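Local coordinates for protein gamma-glutamyl phosphate reductase (Thermotoga maritima, PDB 1O20) that probably catalyses the NADPH-dependent reduction of L-glutamyl phosphate to glutamate semialdehyde, a step in proline biosynthesis, at residues I126-I131 with Y207-I212; G130-S135 with E200-R205. All blocks are in the same frame, centred on the assembly; numbering follows the deposited sequence.

Contact 1: I126-I131 with Y207-I212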
# COMPACT_ATOMS: atom_id res chain seq x y z
N ILE A 126 -11.27 12.60 -5.14
CA ILE A 126 -12.27 11.55 -4.88
C ILE A 126 -13.32 11.90 -3.82
O ILE A 126 -14.49 11.52 -3.96
CB ILE A 126 -11.62 10.16 -4.68
CG1 ILE A 126 -12.70 9.10 -4.60
CG2 ILE A 126 -10.76 10.09 -3.42
CD1 ILE A 126 -12.12 7.69 -4.79
N GLY A 127 -12.94 12.70 -2.82
CA GLY A 127 -13.79 12.96 -1.67
C GLY A 127 -13.19 12.56 -0.34
O GLY A 127 -12.07 12.15 -0.26
N PRO A 128 -13.94 12.67 0.74
CA PRO A 128 -13.41 12.35 2.07
C PRO A 128 -13.02 10.90 2.12
O PRO A 128 -13.77 10.04 1.62
CB PRO A 128 -14.58 12.67 3.01
CG PRO A 128 -15.40 13.59 2.22
CD PRO A 128 -15.34 13.07 0.82
N ILE A 129 -11.84 10.65 2.67
CA ILE A 129 -11.30 9.32 2.83
C ILE A 129 -11.30 8.91 4.29
O ILE A 129 -10.81 9.65 5.13
CB ILE A 129 -9.84 9.29 2.31
CG1 ILE A 129 -9.79 9.71 0.84
CG2 ILE A 129 -9.28 7.93 2.46
CD1 ILE A 129 -8.39 9.93 0.33
N GLY A 130 -11.86 7.74 4.56
CA GLY A 130 -11.69 7.07 5.84
C GLY A 130 -10.48 6.14 5.88
O GLY A 130 -10.36 5.22 5.06
N ILE A 131 -9.59 6.37 6.83
CA ILE A 131 -8.46 5.48 7.04
C ILE A 131 -8.67 4.71 8.35
O ILE A 131 -8.80 5.29 9.42
CB ILE A 131 -7.12 6.27 7.08
CG1 ILE A 131 -6.96 7.14 5.84
CG2 ILE A 131 -5.97 5.32 7.19
CD1 ILE A 131 -6.63 6.36 4.55
N TYR A 207 -21.21 10.45 3.47
CA TYR A 207 -20.07 11.28 3.94
C TYR A 207 -18.68 10.89 3.40
O TYR A 207 -17.87 11.76 3.09
CB TYR A 207 -20.04 11.25 5.47
CG TYR A 207 -21.34 11.72 6.05
CD1 TYR A 207 -21.76 13.01 5.87
CD2 TYR A 207 -22.17 10.86 6.75
CE1 TYR A 207 -22.94 13.45 6.37
CE2 TYR A 207 -23.39 11.30 7.27
CZ TYR A 207 -23.75 12.60 7.09
OH TYR A 207 -24.92 13.11 7.59
N LEU A 208 -18.41 9.59 3.27
CA LEU A 208 -17.13 9.12 2.80
C LEU A 208 -17.20 8.62 1.37
O LEU A 208 -18.13 7.93 1.00
CB LEU A 208 -16.65 7.99 3.71
CG LEU A 208 -16.56 8.35 5.21
CD1 LEU A 208 -16.07 7.12 6.02
CD2 LEU A 208 -15.62 9.52 5.38
N SER A 209 -16.21 8.97 0.56
CA SER A 209 -16.12 8.52 -0.81
C SER A 209 -15.26 7.26 -0.97
O SER A 209 -15.28 6.62 -2.02
CB SER A 209 -15.57 9.66 -1.69
OG SER A 209 -16.55 10.72 -1.76
N LEU A 210 -14.45 6.95 0.05
CA LEU A 210 -13.46 5.90 -0.03
C LEU A 210 -13.06 5.51 1.38
O LEU A 210 -12.92 6.37 2.22
CB LEU A 210 -12.21 6.39 -0.75
CG LEU A 210 -11.01 5.45 -0.85
CD1 LEU A 210 -11.43 4.19 -1.60
CD2 LEU A 210 -9.88 6.11 -1.60
N VAL A 211 -12.86 4.23 1.62
CA VAL A 211 -12.15 3.79 2.82
C VAL A 211 -10.98 2.91 2.43
O VAL A 211 -11.03 2.18 1.42
CB VAL A 211 -13.03 3.06 3.87
CG1 VAL A 211 -14.10 3.96 4.40
CG2 VAL A 211 -13.66 1.81 3.31
N ILE A 212 -9.92 3.03 3.22
CA ILE A 212 -8.69 2.30 3.02
C ILE A 212 -8.25 1.74 4.36
O ILE A 212 -7.74 2.47 5.20
CB ILE A 212 -7.56 3.17 2.47
CG1 ILE A 212 -8.00 3.93 1.19
CG2 ILE A 212 -6.38 2.29 2.19
CD1 ILE A 212 -6.96 4.94 0.69

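Contact 2: G130-S135 with E200-R205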
# COMPACT_ATOMS: atom_id res chain seq x y z
N GLY A 130 -11.86 7.74 4.56
CA GLY A 130 -11.69 7.07 5.84
C GLY A 130 -10.48 6.14 5.88
O GLY A 130 -10.36 5.22 5.06
N ILE A 131 -9.59 6.37 6.83
CA ILE A 131 -8.46 5.48 7.04
C ILE A 131 -8.67 4.71 8.35
O ILE A 131 -8.80 5.29 9.42
CB ILE A 131 -7.12 6.27 7.08
CG1 ILE A 131 -6.96 7.14 5.84
CG2 ILE A 131 -5.97 5.32 7.19
CD1 ILE A 131 -6.63 6.36 4.55
N ILE A 132 -8.68 3.38 8.24
CA ILE A 132 -8.86 2.51 9.38
C ILE A 132 -7.57 1.74 9.54
O ILE A 132 -7.22 0.94 8.68
CB ILE A 132 -10.06 1.59 9.21
CG1 ILE A 132 -11.32 2.43 9.00
CG2 ILE A 132 -10.20 0.71 10.45
CD1 ILE A 132 -12.36 1.79 8.16
N TYR A 133 -6.87 2.02 10.62
CA TYR A 133 -5.52 1.53 10.78
C TYR A 133 -5.28 1.14 12.22
O TYR A 133 -6.16 1.31 13.08
CB TYR A 133 -4.48 2.55 10.28
CG TYR A 133 -4.48 3.93 10.96
CD1 TYR A 133 -3.44 4.33 11.76
CD2 TYR A 133 -5.50 4.85 10.73
CE1 TYR A 133 -3.40 5.60 12.36
CE2 TYR A 133 -5.49 6.12 11.37
CZ TYR A 133 -4.43 6.48 12.16
OH TYR A 133 -4.37 7.72 12.75
N GLU A 134 -4.14 0.53 12.47
CA GLU A 134 -3.82 -0.01 13.80
C GLU A 134 -2.85 0.94 14.46
O GLU A 134 -3.15 2.14 14.61
CB GLU A 134 -3.22 -1.44 13.75
CG GLU A 134 -3.76 -2.42 12.73
CD GLU A 134 -4.78 -3.37 13.30
OE1 GLU A 134 -5.61 -2.93 14.13
OE2 GLU A 134 -4.77 -4.56 12.87
N SER A 135 -1.65 0.44 14.77
CA SER A 135 -0.81 1.02 15.78
C SER A 135 0.37 1.91 15.30
O SER A 135 1.04 2.50 16.16
CB SER A 135 -0.19 -0.12 16.59
OG SER A 135 1.08 -0.51 16.01
N GLU A 200 -19.76 0.66 11.27
CA GLU A 200 -20.58 1.82 10.95
C GLU A 200 -19.88 2.77 9.95
O GLU A 200 -20.51 3.34 9.04
CB GLU A 200 -20.88 2.63 12.23
CG GLU A 200 -21.67 1.90 13.31
CD GLU A 200 -23.11 1.66 12.91
OE1 GLU A 200 -23.62 2.41 12.02
OE2 GLU A 200 -23.73 0.73 13.50
N MSE A 201 -18.58 2.93 10.13
CA MSE A 201 -17.81 3.91 9.39
C MSE A 201 -17.76 3.53 7.90
O MSE A 201 -17.88 4.37 7.04
CB MSE A 201 -16.39 3.97 9.95
CG MSE A 201 -15.60 5.10 9.45
SE MSE A 201 -13.90 5.23 10.48
CE MSE A 201 -12.72 5.87 8.99
N ILE A 202 -17.60 2.24 7.64
CA ILE A 202 -17.49 1.75 6.27
C ILE A 202 -18.84 1.61 5.55
O ILE A 202 -18.88 1.13 4.43
CB ILE A 202 -16.72 0.42 6.24
CG1 ILE A 202 -17.53 -0.72 6.90
CG2 ILE A 202 -15.32 0.58 6.92
CD1 ILE A 202 -16.75 -2.01 7.05
N ARG A 203 -19.92 1.99 6.21
CA ARG A 203 -21.24 2.09 5.58
C ARG A 203 -21.72 3.53 5.36
O ARG A 203 -22.85 3.76 4.88
CB ARG A 203 -22.27 1.35 6.44
CG ARG A 203 -22.07 -0.14 6.49
CD ARG A 203 -23.19 -0.84 7.25
NE ARG A 203 -22.88 -2.21 7.68
CZ ARG A 203 -22.72 -3.27 6.86
NH1 ARG A 203 -22.78 -3.16 5.53
NH2 ARG A 203 -22.49 -4.47 7.39
N LEU A 204 -20.88 4.52 5.67
CA LEU A 204 -21.32 5.94 5.65
C LEU A 204 -21.16 6.55 4.26
O LEU A 204 -20.27 7.38 4.01
CB LEU A 204 -20.54 6.76 6.67
CG LEU A 204 -20.92 6.64 8.14
CD1 LEU A 204 -19.96 7.55 8.91
CD2 LEU A 204 -22.40 7.00 8.39
N ARG A 205 -22.05 6.15 3.37
CA ARG A 205 -21.94 6.54 1.98
C ARG A 205 -22.31 8.02 1.76
O ARG A 205 -21.93 8.58 0.75
CB ARG A 205 -22.87 5.68 1.12
CG ARG A 205 -22.41 4.23 0.92
CD ARG A 205 -23.32 3.47 -0.07
NE ARG A 205 -23.38 4.21 -1.34
CZ ARG A 205 -24.33 4.08 -2.27
NH1 ARG A 205 -25.32 3.23 -2.13
NH2 ARG A 205 -24.26 4.81 -3.38

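Contact 1: I126-I131 with Y207-I212
Gly130 O is gripped by two donors of the neighbouring strand, 210-213. The N-H of Ile212 reaches it at 2.9 Å from N to O and comes in almost end-on, with a C=O...N angle of 176°. The CA-H of Val211 adds a weaker contact, 3.2 Å from CA to O. Gly130 N in turn gives its hydrogen to Leu210 O, which also takes the CA-H of Ile129. A third backbone bond runs from Ser209 N to Pro128 O at 2.9 Å, just before strands 129-132 and 210-213 begin. The strands are parallel, and Ile129, Gly130 and Ile131 pair with Leu210, Val211 and Ile212.

Ile129, Ile131, Leu210 and Ile212 share one face of the sheet. Ile131 and Ile212 lie side by side. The second torsion of Ile131 (chi2 -73°) folds CD1 back, and it ends 3.9 Å from Ile212 CB. Ile129 CG2 meets Ile212 CD1 at 4.2 Å, the two side chains slanting across each other.

Before the strands, the Pro128 ring packs on the segment 207-209. Its CG lies 3.2 Å from Tyr207 O, which is buried and has no hydrogen-bond partner in the model. Pro128 CB also touches Leu208 CD2, at 4.1 Å. Ser209 OG sits against Gly127 CA and lies 3.1 Å from Ile126 O, at best a weak hydrogen bond. A beta carbon on Gly127 would collide with this hydroxyl, and its backbone angles also call for glycine.

Helix 15-30 packs on Pro128 and Tyr207, and strand 154-157 bonds to the other edge of strand 129-132. The chemistry is that of a parallel sheet in a Rossmann-like domain, as in aldehyde dehydrogenases: regular backbone bonds hold the register, and branched aliphatic groups meet on one face.

Contact 2: G130-S135 with E200-R205
Met201, a selenomethionine, reaches from the end of helix 196-201 to Gly130 and Ile132 on strand 129-132. Its CB points toward the strand. CG is turned opposite the backbone N (chi1 -169°), and the next bond is also extended, which carries the chain straight off the helix. SE is the first atom to come near the strand, 4.1 Å from Ile132 CG1. The chain bends at its last torsion, and the methyl CE ends over the backbone. CE lies 3.5 Å from Gly130 CA and 3.8 Å from Ile131 N. It also meets Ile132 CG1 at 3.7 Å; the two side chains reach toward each other, tip to tip.

Gly130 matters here because it has no side chain. A beta carbon on it would point at the Met201 methyl and collide with it.

Ile132 has a second neighbour. Its CG1 branch lies beside the backbone N (chi1 -59°) and leads CD1 out to Ile202 CG2. The two methyl carbons are 3.4 Å apart, tighter than usual for carbons. The side chains cross at about a right angle. With an alanine here, the methyl of Met201 and CG2 of Ile202 would probably lose the aliphatic surface they share, and the selenomethionine end could turn more freely.

Helix 217-226 also packs on Ile132, through Leu219 and Val223, and Leu16 of helix 15-30 touches Met201. A type I turn from Met201 to Leu204 then carries the chain away from the strand.

The contact is apolar and buried. Between these segments the helix end is held to the sheet by apolar packing, with no hydrogen bond, and one long flexible side chain is fitted over a glycine.

Strand 129-132 serves both contacts, which share Gly130 and Ile131. From this strand the chain runs through helix 138-149, strand 154-157, helix 163-177 and strand 187-189 to helix 196-201. There contact 2 closes a loop with 64 residues between its segments. After a loop of eight residues, strand 210-213 arrives beside the starting strand, and contact 1 closes the wider loop, with 75 residues between. The two closures are therefore nested and do not cross. They touch directly: Leu208 CD1 is 3.5 Å from Met201 O. Contact 1 adds an outermost strand to the four-stranded sheet, and contact 2 lays the preceding helix end on its face.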